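Local structure of VirX1 (Cyanophage Syn10, 6QGM) at residues S15-A20 against F172-K177; I32-D37 against V186-G191. The protein is a viral halogenase, probably flavin-dependent, that iodinates diverse substrates. All blocks are in the same frame, centred on the assembly; numbering follows the deposited sequence.

Contact 1: S15-A20 against F172-K177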
# COMPACT_ATOMS: atom_id res chain seq x y z
N SER B 15 -21.32 -23.69 -17.07
CA SER B 15 -19.84 -23.54 -17.06
C SER B 15 -19.22 -24.18 -18.30
O SER B 15 -18.38 -23.53 -18.95
CB SER B 15 -19.25 -24.10 -15.79
OG SER B 15 -19.33 -23.15 -14.73
N GLY B 16 -19.62 -25.40 -18.64
CA GLY B 16 -19.07 -26.14 -19.77
C GLY B 16 -19.31 -25.40 -21.07
O GLY B 16 -18.35 -25.16 -21.82
N TRP B 17 -20.57 -25.04 -21.32
CA TRP B 17 -21.01 -24.44 -22.61
C TRP B 17 -20.63 -22.96 -22.67
O TRP B 17 -20.36 -22.48 -23.77
CB TRP B 17 -22.49 -24.68 -22.80
CG TRP B 17 -22.77 -26.12 -23.08
CD1 TRP B 17 -23.48 -27.00 -22.32
CD2 TRP B 17 -22.27 -26.86 -24.20
NE1 TRP B 17 -23.49 -28.23 -22.92
CE2 TRP B 17 -22.75 -28.18 -24.06
CE3 TRP B 17 -21.48 -26.54 -25.31
CZ2 TRP B 17 -22.45 -29.17 -24.99
CZ3 TRP B 17 -21.19 -27.52 -26.22
CH2 TRP B 17 -21.66 -28.82 -26.06
N MET B 18 -20.61 -22.28 -21.53
CA MET B 18 -20.11 -20.88 -21.43
C MET B 18 -18.65 -20.86 -21.88
O MET B 18 -18.29 -19.98 -22.69
CB MET B 18 -20.28 -20.33 -20.02
CG MET B 18 -21.68 -19.90 -19.72
SD MET B 18 -21.93 -19.37 -18.01
CE MET B 18 -20.97 -17.86 -17.98
N THR B 19 -17.85 -21.83 -21.43
CA THR B 19 -16.42 -21.99 -21.79
C THR B 19 -16.31 -22.37 -23.28
O THR B 19 -15.56 -21.69 -24.01
CB THR B 19 -15.73 -23.02 -20.87
OG1 THR B 19 -15.99 -22.64 -19.52
CG2 THR B 19 -14.25 -23.11 -21.09
N ALA B 20 -17.05 -23.38 -23.73
CA ALA B 20 -17.04 -23.85 -25.13
C ALA B 20 -17.39 -22.69 -26.08
O ALA B 20 -16.65 -22.49 -27.05
CB ALA B 20 -17.98 -25.02 -25.31
N PHE B 172 -29.56 -21.86 -20.43
CA PHE B 172 -28.60 -20.85 -20.92
C PHE B 172 -27.45 -21.58 -21.62
O PHE B 172 -27.05 -21.15 -22.74
CB PHE B 172 -28.08 -19.94 -19.80
CG PHE B 172 -27.14 -18.88 -20.31
CD1 PHE B 172 -27.60 -17.88 -21.17
CD2 PHE B 172 -25.80 -18.89 -19.98
CE1 PHE B 172 -26.74 -16.92 -21.67
CE2 PHE B 172 -24.96 -17.89 -20.46
CZ PHE B 172 -25.42 -16.91 -21.30
N GLY B 173 -26.93 -22.63 -20.98
CA GLY B 173 -25.90 -23.50 -21.56
C GLY B 173 -26.38 -24.11 -22.87
O GLY B 173 -25.63 -24.08 -23.85
N GLN B 174 -27.60 -24.66 -22.87
CA GLN B 174 -28.22 -25.30 -24.05
C GLN B 174 -28.30 -24.28 -25.19
O GLN B 174 -28.14 -24.69 -26.35
CB GLN B 174 -29.60 -25.88 -23.70
CG GLN B 174 -29.51 -27.13 -22.84
CD GLN B 174 -28.65 -28.18 -23.51
OE1 GLN B 174 -27.47 -28.34 -23.18
NE2 GLN B 174 -29.21 -28.88 -24.47
N TYR B 175 -28.51 -23.00 -24.89
CA TYR B 175 -28.60 -21.94 -25.92
C TYR B 175 -27.21 -21.74 -26.53
O TYR B 175 -27.08 -21.83 -27.78
CB TYR B 175 -29.17 -20.65 -25.32
CG TYR B 175 -29.41 -19.57 -26.34
CD1 TYR B 175 -30.56 -19.54 -27.11
CD2 TYR B 175 -28.47 -18.58 -26.56
CE1 TYR B 175 -30.77 -18.56 -28.06
CE2 TYR B 175 -28.66 -17.58 -27.49
CZ TYR B 175 -29.82 -17.56 -28.24
OH TYR B 175 -30.02 -16.57 -29.15
N LEU B 176 -26.20 -21.50 -25.69
CA LEU B 176 -24.80 -21.28 -26.11
C LEU B 176 -24.34 -22.46 -26.96
O LEU B 176 -23.64 -22.25 -27.95
CB LEU B 176 -23.94 -21.10 -24.86
CG LEU B 176 -24.19 -19.82 -24.07
CD1 LEU B 176 -23.17 -19.66 -22.96
CD2 LEU B 176 -24.15 -18.60 -24.99
N LYS B 177 -24.75 -23.67 -26.59
CA LYS B 177 -24.45 -24.95 -27.29
C LYS B 177 -24.96 -24.88 -28.74
O LYS B 177 -24.13 -25.02 -29.67
CB LYS B 177 -25.09 -26.12 -26.54
CG LYS B 177 -24.84 -27.50 -27.15
CD LYS B 177 -25.49 -28.60 -26.35
CE LYS B 177 -26.75 -29.13 -26.98
NZ LYS B 177 -26.98 -30.52 -26.57

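Contact 2: I32-D37 against V186-G191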
# COMPACT_ATOMS: atom_id res chain seq x y z
N ILE B 32 -11.64 -27.46 -30.20
CA ILE B 32 -12.35 -27.59 -28.90
C ILE B 32 -13.24 -28.84 -28.92
O ILE B 32 -13.97 -29.03 -29.92
CB ILE B 32 -13.17 -26.33 -28.59
CG1 ILE B 32 -12.31 -25.07 -28.68
CG2 ILE B 32 -13.87 -26.45 -27.24
CD1 ILE B 32 -13.12 -23.80 -28.76
N ALA B 33 -13.20 -29.63 -27.85
CA ALA B 33 -14.15 -30.73 -27.58
C ALA B 33 -14.76 -30.51 -26.19
O ALA B 33 -14.04 -29.97 -25.30
CB ALA B 33 -13.46 -32.06 -27.68
N LEU B 34 -16.05 -30.84 -26.03
CA LEU B 34 -16.73 -30.85 -24.71
C LEU B 34 -17.27 -32.25 -24.42
O LEU B 34 -18.08 -32.76 -25.21
CB LEU B 34 -17.86 -29.82 -24.68
CG LEU B 34 -18.45 -29.59 -23.29
CD1 LEU B 34 -18.81 -28.13 -23.09
CD2 LEU B 34 -19.65 -30.49 -23.03
N ILE B 35 -16.81 -32.83 -23.30
CA ILE B 35 -17.21 -34.18 -22.81
C ILE B 35 -18.31 -33.99 -21.77
O ILE B 35 -18.06 -33.29 -20.75
CB ILE B 35 -15.98 -34.92 -22.25
CG1 ILE B 35 -14.93 -35.17 -23.34
CG2 ILE B 35 -16.39 -36.19 -21.55
CD1 ILE B 35 -13.52 -35.18 -22.84
N GLU B 36 -19.47 -34.58 -22.03
CA GLU B 36 -20.70 -34.44 -21.21
C GLU B 36 -21.24 -35.85 -21.00
O GLU B 36 -21.20 -36.63 -21.97
CB GLU B 36 -21.61 -33.45 -21.93
CG GLU B 36 -23.08 -33.53 -21.58
CD GLU B 36 -23.94 -32.64 -22.47
OE1 GLU B 36 -23.88 -31.42 -22.29
OE2 GLU B 36 -24.66 -33.17 -23.36
N ASP B 37 -21.64 -36.20 -19.78
CA ASP B 37 -22.21 -37.53 -19.41
C ASP B 37 -23.72 -37.47 -19.66
O ASP B 37 -24.42 -36.74 -18.97
CB ASP B 37 -21.92 -37.87 -17.95
CG ASP B 37 -22.32 -39.28 -17.53
OD1 ASP B 37 -23.35 -39.78 -18.06
OD2 ASP B 37 -21.60 -39.86 -16.68
N VAL B 186 -17.30 -26.84 -32.13
CA VAL B 186 -17.02 -27.55 -30.84
C VAL B 186 -17.52 -28.99 -31.01
O VAL B 186 -18.69 -29.17 -31.39
CB VAL B 186 -17.67 -26.87 -29.61
CG1 VAL B 186 -17.44 -27.66 -28.34
CG2 VAL B 186 -17.16 -25.46 -29.43
N LYS B 187 -16.63 -29.96 -30.77
CA LYS B 187 -16.91 -31.41 -30.88
C LYS B 187 -17.57 -31.89 -29.59
O LYS B 187 -16.91 -31.90 -28.56
CB LYS B 187 -15.61 -32.16 -31.16
CG LYS B 187 -15.77 -33.44 -31.95
CD LYS B 187 -14.40 -34.04 -32.18
CE LYS B 187 -13.77 -34.54 -30.89
NZ LYS B 187 -12.41 -34.01 -30.64
N HIS B 188 -18.85 -32.24 -29.66
CA HIS B 188 -19.66 -32.78 -28.54
C HIS B 188 -19.35 -34.27 -28.40
O HIS B 188 -19.62 -34.99 -29.35
CB HIS B 188 -21.14 -32.54 -28.82
CG HIS B 188 -22.01 -32.69 -27.63
ND1 HIS B 188 -23.35 -32.97 -27.75
CD2 HIS B 188 -21.75 -32.63 -26.31
CE1 HIS B 188 -23.89 -33.06 -26.55
NE2 HIS B 188 -22.92 -32.85 -25.65
N ILE B 189 -18.79 -34.68 -27.26
CA ILE B 189 -18.41 -36.10 -26.97
C ILE B 189 -19.25 -36.59 -25.78
O ILE B 189 -19.07 -36.05 -24.67
CB ILE B 189 -16.90 -36.23 -26.71
CG1 ILE B 189 -16.10 -35.85 -27.96
CG2 ILE B 189 -16.56 -37.62 -26.19
CD1 ILE B 189 -14.62 -35.77 -27.71
N GLN B 190 -20.12 -37.58 -26.03
CA GLN B 190 -21.01 -38.18 -25.01
C GLN B 190 -20.23 -39.27 -24.30
O GLN B 190 -19.77 -40.19 -24.97
CB GLN B 190 -22.27 -38.76 -25.68
CG GLN B 190 -23.07 -37.79 -26.54
CD GLN B 190 -24.02 -36.91 -25.76
OE1 GLN B 190 -23.60 -35.95 -25.11
NE2 GLN B 190 -25.30 -37.22 -25.81
N GLY B 191 -20.04 -39.15 -22.98
CA GLY B 191 -19.22 -40.11 -22.23
C GLY B 191 -18.97 -39.67 -20.80
O GLY B 191 -19.12 -38.49 -20.49

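Contact 1: S15-A20 against F172-K177
G173 O takes the helical bond from K177 N at 2.9 Å and is also met by W17, whose CB lies 3.4 Å from that oxygen. Here the two helices run closest, with the CA atoms of W17 and G173 5.1 Å apart; G173 CA and O face the CB and pyrrole side of W17. K177 then lays its alkyl chain over one face of the indole, CG 3.5 Å from the centroid of the six-membered ring and only 8° off the ring normal, a CH-pi contact. With CG anti to the backbone N (chi1 -179°), the stem carries CG and CD across the benzo ring before a bend farther out leads NZ away. Helix 14-26 holds G16, the last glycine of a GxGxxG pattern consistent with a Rossmann-type dinucleotide fold, and helix 169-181 packs beside it, the segments 15-20 and 172-177 running roughly parallel at 29°. Next to W17 in the chain, M18 puts its CG against the L176 methyl CD1 at 3.6 Å and F172 CE2 at 3.9 Å. M18 SD comes to the edge of the same phenyl ring, 5.4 Å from its centroid, in a Met-aromatic contact. Beyond these segments, M18 also rests on T362 and I366 of helix 360-373, while W67 meets the F172 ring edge-to-face.

Contact 2: I32-D37 against V186-G191
E36 and H188 join side chain to side chain: H188 NE2 donates to E36 OE2 at 2.9 Å, a weak bond because the angle at the hydrogen is 135°. The carboxylate meets the imidazole at its edge, the two planes 86° apart, and the extended E36 chain, CG anti to the backbone N (chi1 158°), carries it there; its other oxygen, OE1, takes W17 NE1 of helix 14-26. Five backbone bonds tie the segments. I32 O accepts from K187 N at 2.9 Å, and L34 N returns a bond to K187 O at the same length. L34 O then takes I189 N, E36 N gives to I189 O at 3.0 Å, and E36 O closes the series with G191 N. Thus L34 and E36 use both N and O on this neighbour, whereas A33 bonds with V7 and I9, and I35 with I9 and with G11 just beyond strand 6-10. On the face opposite E36 and H188, A33 CB meets I189 CD1 at 3.9 Å, and I35 lies alongside I189, pointing the same way. Strand 31-36, with parallel neighbours in both 6-10 and 187-198, belongs to the parallel part of a Rossmann-like sheet.

In the fold
Contacts 1 and 2 are centred about 12 Å apart and meet through W17. Its NE1 probably hydrogen-bonds to E36 OE1 at 3.3 Å, so the E36 carboxylate is shared between helix 14-26 and H188. The H188 ring also meets the indole edge-to-face, and L34 CD2 lies 3.7 Å from W17 CZ2. Chain order explains the neighbourhood: helix 14-26 leads into strand 31-36, and helix 169-181 into strand 187-198, so two helix-strand units some 150 residues apart pack helix on helix and strand on strand. The G16-bearing helix start would probably lie near the flavin in a dinucleotide-binding fold; in this apo structure no cofactor marks the site.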